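Local atomic coordinates of homospermidine synthase (Legionella pneumophila subsp. pneumophila str. Philadelphia 1, PDB entry 2PH5), a protein that probably catalyses the formation of homospermidine from polyamine substrates as an NAD-dependent homospermidine synthase, and binds NAD in a Rossmann-type domain. Residues A[172-177]-A[361-366]; A[161-166]-A[293-298]. One frame throughout, in Å; residues are numbered along the deposited sequence.

Contact 1: A[172-177]-A[361-366]; sequences LNIAKD and VLLMGN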
loop_
_atom_site.group_PDB
_atom_site.type_symbol
_atom_site.label_atom_id
_atom_site.label_comp_id
_atom_site.label_asym_id
_atom_site.label_seq_id
_atom_site.Cartn_x
_atom_site.Cartn_y
_atom_site.Cartn_z
ATOM N N LEU A 172 -9.120 -28.721 -19.459
ATOM C CA LEU A 172 -8.713 -29.966 -20.099
ATOM C C LEU A 172 -7.544 -30.618 -19.361
ATOM O O LEU A 172 -7.542 -31.833 -19.167
ATOM C CB LEU A 172 -8.340 -29.725 -21.568
ATOM C CG LEU A 172 -9.417 -29.169 -22.500
ATOM C CD1 LEU A 172 -8.822 -28.961 -23.879
ATOM C CD2 LEU A 172 -10.619 -30.107 -22.567
ATOM N N ASN A 173 -6.555 -29.824 -18.950
ATOM C CA ASN A 173 -5.412 -30.390 -18.235
ATOM C C ASN A 173 -5.851 -31.096 -16.959
ATOM O O ASN A 173 -5.409 -32.205 -16.674
ATOM C CB ASN A 173 -4.376 -29.318 -17.888
ATOM C CG ASN A 173 -3.647 -28.803 -19.101
ATOM O OD1 ASN A 173 -3.772 -29.352 -20.193
ATOM N ND2 ASN A 173 -2.863 -27.750 -18.917
ATOM N N ILE A 174 -6.725 -30.461 -16.189
ATOM C CA ILE A 174 -7.194 -31.071 -14.954
ATOM C C ILE A 174 -7.904 -32.386 -15.257
ATOM O O ILE A 174 -7.884 -33.311 -14.449
ATOM C CB ILE A 174 -8.166 -30.149 -14.199
ATOM C CG1 ILE A 174 -7.457 -28.846 -13.814
ATOM C CG2 ILE A 174 -8.693 -30.864 -12.958
ATOM C CD1 ILE A 174 -8.375 -27.807 -13.206
ATOM N N ALA A 175 -8.536 -32.459 -16.425
ATOM C CA ALA A 175 -9.246 -33.661 -16.846
ATOM C C ALA A 175 -8.262 -34.802 -17.122
ATOM O O ALA A 175 -8.493 -35.933 -16.700
ATOM C CB ALA A 175 -10.089 -33.367 -18.092
ATOM N N LYS A 176 -7.168 -34.516 -17.823
ATOM C CA LYS A 176 -6.192 -35.560 -18.106
ATOM C C LYS A 176 -5.507 -35.986 -16.805
ATOM O O LYS A 176 -5.242 -37.169 -16.605
ATOM C CB LYS A 176 -5.154 -35.085 -19.141
ATOM C CG LYS A 176 -4.075 -34.149 -18.605
ATOM C CD LYS A 176 -3.184 -33.576 -19.716
ATOM C CE LYS A 176 -1.894 -32.943 -19.155
ATOM N NZ LYS A 176 -2.097 -31.874 -18.130
ATOM N N ASP A 177 -5.239 -35.026 -15.918
ATOM C CA ASP A 177 -4.602 -35.312 -14.627
ATOM C C ASP A 177 -5.550 -36.061 -13.699
ATOM O O ASP A 177 -5.153 -36.481 -12.612
ATOM C CB ASP A 177 -4.180 -34.026 -13.911
ATOM C CG ASP A 177 -3.056 -33.301 -14.607
ATOM O OD1 ASP A 177 -2.019 -33.935 -14.905
ATOM O OD2 ASP A 177 -3.205 -32.083 -14.838
ATOM N N VAL A 361 -5.210 -17.993 -14.510
ATOM C CA VAL A 361 -6.477 -18.346 -13.888
ATOM C C VAL A 361 -6.328 -19.467 -12.875
ATOM O O VAL A 361 -5.628 -20.450 -13.104
ATOM C CB VAL A 361 -7.519 -18.788 -14.927
ATOM C CG1 VAL A 361 -8.018 -17.583 -15.699
ATOM C CG2 VAL A 361 -6.904 -19.806 -15.869
ATOM N N LEU A 362 -7.006 -19.311 -11.751
ATOM C CA LEU A 362 -6.947 -20.291 -10.691
ATOM C C LEU A 362 -8.272 -21.024 -10.609
ATOM O O LEU A 362 -9.316 -20.401 -10.399
ATOM C CB LEU A 362 -6.655 -19.576 -9.374
ATOM C CG LEU A 362 -6.421 -20.396 -8.108
ATOM C CD1 LEU A 362 -5.246 -21.342 -8.338
ATOM C CD2 LEU A 362 -6.145 -19.451 -6.925
ATOM N N LEU A 363 -8.243 -22.339 -10.801
ATOM C CA LEU A 363 -9.464 -23.140 -10.700
ATOM C C LEU A 363 -9.410 -23.910 -9.389
ATOM O O LEU A 363 -8.461 -24.648 -9.155
ATOM C CB LEU A 363 -9.575 -24.116 -11.869
ATOM C CG LEU A 363 -9.951 -23.444 -13.182
ATOM C CD1 LEU A 363 -8.828 -22.513 -13.633
ATOM C CD2 LEU A 363 -10.209 -24.506 -14.223
HETATM N N MSE A 364 -10.414 -23.723 -8.536
HETATM C CA MSE A 364 -10.472 -24.398 -7.236
HETATM C C MSE A 364 -11.687 -25.322 -7.108
HETATM O O MSE A 364 -12.750 -25.040 -7.663
HETATM C CB MSE A 364 -10.516 -23.359 -6.112
HETATM C CG MSE A 364 -9.322 -22.414 -6.071
HETATM SE SE MSE A 364 -9.786 -20.637 -5.389
HETATM C CE MSE A 364 -10.202 -19.789 -7.086
ATOM N N GLY A 365 -11.522 -26.421 -6.371
ATOM C CA GLY A 365 -12.610 -27.364 -6.175
ATOM C C GLY A 365 -12.268 -28.817 -6.465
ATOM O O GLY A 365 -12.739 -29.724 -5.773
ATOM N N ASN A 366 -11.448 -29.044 -7.487
ATOM C CA ASN A 366 -11.062 -30.397 -7.864
ATOM C C ASN A 366 -10.177 -31.074 -6.821
ATOM O O ASN A 366 -9.337 -30.437 -6.188
ATOM C CB ASN A 366 -10.351 -30.397 -9.223
ATOM C CG ASN A 366 -10.046 -31.802 -9.714
ATOM O OD1 ASN A 366 -8.969 -32.339 -9.463
ATOM N ND2 ASN A 366 -11.008 -32.411 -10.404
#

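Contact 2: A[161-166]-A[293-298]; sequences GLVSHF and HAETIS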
loop_
_atom_site.group_PDB
_atom_site.type_symbol
_atom_site.label_atom_id
_atom_site.label_comp_id
_atom_site.label_asym_id
_atom_site.label_seq_id
_atom_site.Cartn_x
_atom_site.Cartn_y
_atom_site.Cartn_z
ATOM N N GLY A 161 -10.071 -11.861 -22.508
ATOM C CA GLY A 161 -9.422 -12.382 -23.697
ATOM C C GLY A 161 -8.649 -13.661 -23.474
ATOM O O GLY A 161 -9.220 -14.745 -23.379
ATOM N N LEU A 162 -7.334 -13.520 -23.406
ATOM C CA LEU A 162 -6.441 -14.635 -23.192
ATOM C C LEU A 162 -6.901 -15.481 -22.013
ATOM O O LEU A 162 -6.779 -16.707 -22.028
ATOM C CB LEU A 162 -5.041 -14.098 -22.925
ATOM C CG LEU A 162 -3.913 -15.101 -22.745
ATOM C CD1 LEU A 162 -3.775 -15.975 -23.989
ATOM C CD2 LEU A 162 -2.632 -14.329 -22.487
ATOM N N VAL A 163 -7.441 -14.813 -20.998
ATOM C CA VAL A 163 -7.904 -15.470 -19.781
ATOM C C VAL A 163 -8.943 -16.560 -20.046
ATOM O O VAL A 163 -8.917 -17.625 -19.429
ATOM C CB VAL A 163 -8.433 -14.403 -18.778
ATOM C CG1 VAL A 163 -9.575 -14.955 -17.932
ATOM C CG2 VAL A 163 -7.295 -13.977 -17.877
ATOM N N SER A 164 -9.846 -16.291 -20.981
ATOM C CA SER A 164 -10.868 -17.251 -21.354
ATOM C C SER A 164 -10.174 -18.490 -21.935
ATOM O O SER A 164 -10.508 -19.624 -21.597
ATOM C CB SER A 164 -11.804 -16.609 -22.378
ATOM O OG SER A 164 -12.589 -17.569 -23.051
ATOM N N HIS A 165 -9.184 -18.283 -22.791
ATOM C CA HIS A 165 -8.485 -19.422 -23.364
ATOM C C HIS A 165 -7.691 -20.195 -22.325
ATOM O O HIS A 165 -7.464 -21.394 -22.491
ATOM C CB HIS A 165 -7.572 -18.971 -24.497
ATOM C CG HIS A 165 -8.298 -18.254 -25.585
ATOM N ND1 HIS A 165 -7.916 -17.010 -26.040
ATOM C CD2 HIS A 165 -9.410 -18.583 -26.279
ATOM C CE1 HIS A 165 -8.766 -16.603 -26.964
ATOM N NE2 HIS A 165 -9.683 -17.538 -27.128
ATOM N N PHE A 166 -7.263 -19.524 -21.256
ATOM C CA PHE A 166 -6.511 -20.215 -20.211
ATOM C C PHE A 166 -7.450 -21.111 -19.406
ATOM O O PHE A 166 -7.065 -22.199 -18.978
ATOM C CB PHE A 166 -5.806 -19.226 -19.265
ATOM C CG PHE A 166 -4.569 -18.569 -19.845
ATOM C CD1 PHE A 166 -3.807 -19.203 -20.827
ATOM C CD2 PHE A 166 -4.135 -17.331 -19.357
ATOM C CE1 PHE A 166 -2.632 -18.617 -21.313
ATOM C CE2 PHE A 166 -2.958 -16.731 -19.834
ATOM C CZ PHE A 166 -2.205 -17.376 -20.812
ATOM N N HIS A 293 -14.369 -6.401 -13.653
ATOM C CA HIS A 293 -14.054 -6.570 -15.081
ATOM C C HIS A 293 -15.255 -6.964 -15.940
ATOM O O HIS A 293 -16.346 -7.237 -15.430
ATOM C CB HIS A 293 -12.912 -7.569 -15.291
ATOM C CG HIS A 293 -11.635 -6.936 -15.762
ATOM N ND1 HIS A 293 -11.497 -6.369 -17.013
ATOM C CD2 HIS A 293 -10.438 -6.783 -15.149
ATOM C CE1 HIS A 293 -10.272 -5.898 -17.149
ATOM N NE2 HIS A 293 -9.607 -6.136 -16.031
ATOM N N ALA A 294 -15.047 -6.989 -17.251
ATOM C CA ALA A 294 -16.124 -7.318 -18.182
ATOM C C ALA A 294 -16.375 -8.811 -18.308
ATOM O O ALA A 294 -17.504 -9.275 -18.139
ATOM C CB ALA A 294 -15.816 -6.726 -19.558
ATOM N N GLU A 295 -15.311 -9.553 -18.601
ATOM C CA GLU A 295 -15.392 -10.996 -18.787
ATOM C C GLU A 295 -15.797 -11.797 -17.546
ATOM O O GLU A 295 -15.573 -13.008 -17.487
ATOM C CB GLU A 295 -14.056 -11.528 -19.328
ATOM C CG GLU A 295 -14.166 -12.247 -20.677
ATOM C CD GLU A 295 -12.839 -12.809 -21.171
ATOM O OE1 GLU A 295 -12.835 -13.476 -22.227
ATOM O OE2 GLU A 295 -11.805 -12.588 -20.512
ATOM N N THR A 296 -16.379 -11.131 -16.553
ATOM C CA THR A 296 -16.808 -11.835 -15.351
ATOM C C THR A 296 -18.177 -12.456 -15.613
ATOM O O THR A 296 -18.389 -13.640 -15.364
ATOM C CB THR A 296 -16.918 -10.892 -14.131
ATOM O OG1 THR A 296 -15.645 -10.294 -13.874
ATOM C CG2 THR A 296 -17.364 -11.663 -12.901
ATOM N N ILE A 297 -19.097 -11.653 -16.131
ATOM C CA ILE A 297 -20.438 -12.133 -16.417
ATOM C C ILE A 297 -20.462 -13.099 -17.598
ATOM O O ILE A 297 -21.164 -14.113 -17.575
ATOM C CB ILE A 297 -21.382 -10.965 -16.714
ATOM C CG1 ILE A 297 -21.274 -9.926 -15.595
ATOM C CG2 ILE A 297 -22.811 -11.475 -16.873
ATOM C CD1 ILE A 297 -21.347 -10.503 -14.193
ATOM N N SER A 298 -19.687 -12.778 -18.628
ATOM C CA SER A 298 -19.618 -13.616 -19.815
ATOM C C SER A 298 -19.041 -14.996 -19.493
ATOM O O SER A 298 -19.539 -16.007 -19.983
ATOM C CB SER A 298 -18.778 -12.929 -20.894
ATOM O OG SER A 298 -17.468 -12.658 -20.423
#

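Contact 1: A[172-177]-A[361-366]
Ile174 and Asn366 bring the two backbones closest, with their CA atoms 8.1 Å apart. Ile174 lies near the C-terminal end of helix 158-176. Asn366 follows the end of strand 352-364. This is helix-on-sheet packing in the saccharopine dehydrogenase C-terminal domain: the helix lies against one face of a mixed sheet. Leu363 points from that face toward the helix. Leu362 and Met364, its neighbours on the strand, pack on the strand 202-213 residues His204 and Val202.

Ile174 carries the contact on both of its branches. The longer branch ends in CD1, which meets Leu363 CD2 at 3.9 Å. The same methyl lies 4.1 Å from Leu363 CB. The two side chains run at a slant to each other. On the sheet, Tyr371 adds to the cover of Ile174, and Leu363 also touches Leu171 of the same helix.

The shorter branch of Ile174 is anti to the backbone N, because chi1 is -61°. This turns methyl CG2 toward the amide of Asn366. That amide is buried, but its polar atoms have partners. ND2 gives a hydrogen bond to Leu198 O, and OD1 accepts one from Arg368 N. With both polar ends bonded, the amide presents its flat face to the methyl. Ile174 CG2 sits over Asn366 CG at 3.6 Å, and 3.8 Å from both Asn366 OD1 and Asn366 ND2.

Contact 2: A[161-166]-A[293-298]
Glu295 reaches from segment 293-298 to Gly161 on helix 158-176. From CB onward the side chain runs out across the gap between the two segments. Its first torsion is eclipsed rather than staggered (chi1 -121°). The chain is extended from CA to CD (chi2 -178°), which carries the carboxylate across to the other helix. Pro160, Pro418 and Glu419 pack around the side chain.

At the end of this run Glu295 CD lies 3.2 Å from Gly161 N, and 4.1 Å from Ser164 CB. Both carboxylate oxygens come near the same amide, OE2 closer. Glu295 OE2 accepts a hydrogen bond from Gly161 N at 2.7 Å, bent to 146° at the hydrogen. The position of this oxygen is less certain, so the short length should not be pressed.

The first turn of helix 158-176 holds the NAD-binding residues Ala158, Asn159 and Pro160, and Gly161 follows them. Both segments belong to the saccharopine dehydrogenase C-terminal family region, and the contact sits beside the NAD site. Gly161 has a positive phi. At its backbone angles a CB would jam against the carbonyl O of Pro160, so the backbone itself calls for glycine.

Glu295 OE1 is 3.2 Å from Gly161 N and also lies against Ser164 CB, at 3.3 Å. Ser164 OG is more distant from Glu295 OE1, at 4.2 Å. Val163, two residues after Gly161, brings CG1 to 4.2 Å from Glu295 OE2, a distance subject to the same doubt about that oxygen.

Both contacts use helix 158-176, contact 2 near its start and contact 1 near its end. Their centres are 17 Å apart. Strand 352-364 joins them: Val361 CG2 packs on Phe166 CB at 3.6 Å, and Val361 CG1 meets Val163 CG1 at 3.8 Å. The apolar packing of contact 1 thus continues along the helix to contact 2. Contact 2 lies by the cofactor. Between nearest atoms, Gly161 is about 6 Å from the bound NAD, and the side chain of Glu295 is about 3 Å from that of the NAD-binding residue Pro160. Contact 1 lies away from the annotated sites, its centre about 20 Å from that of the chain.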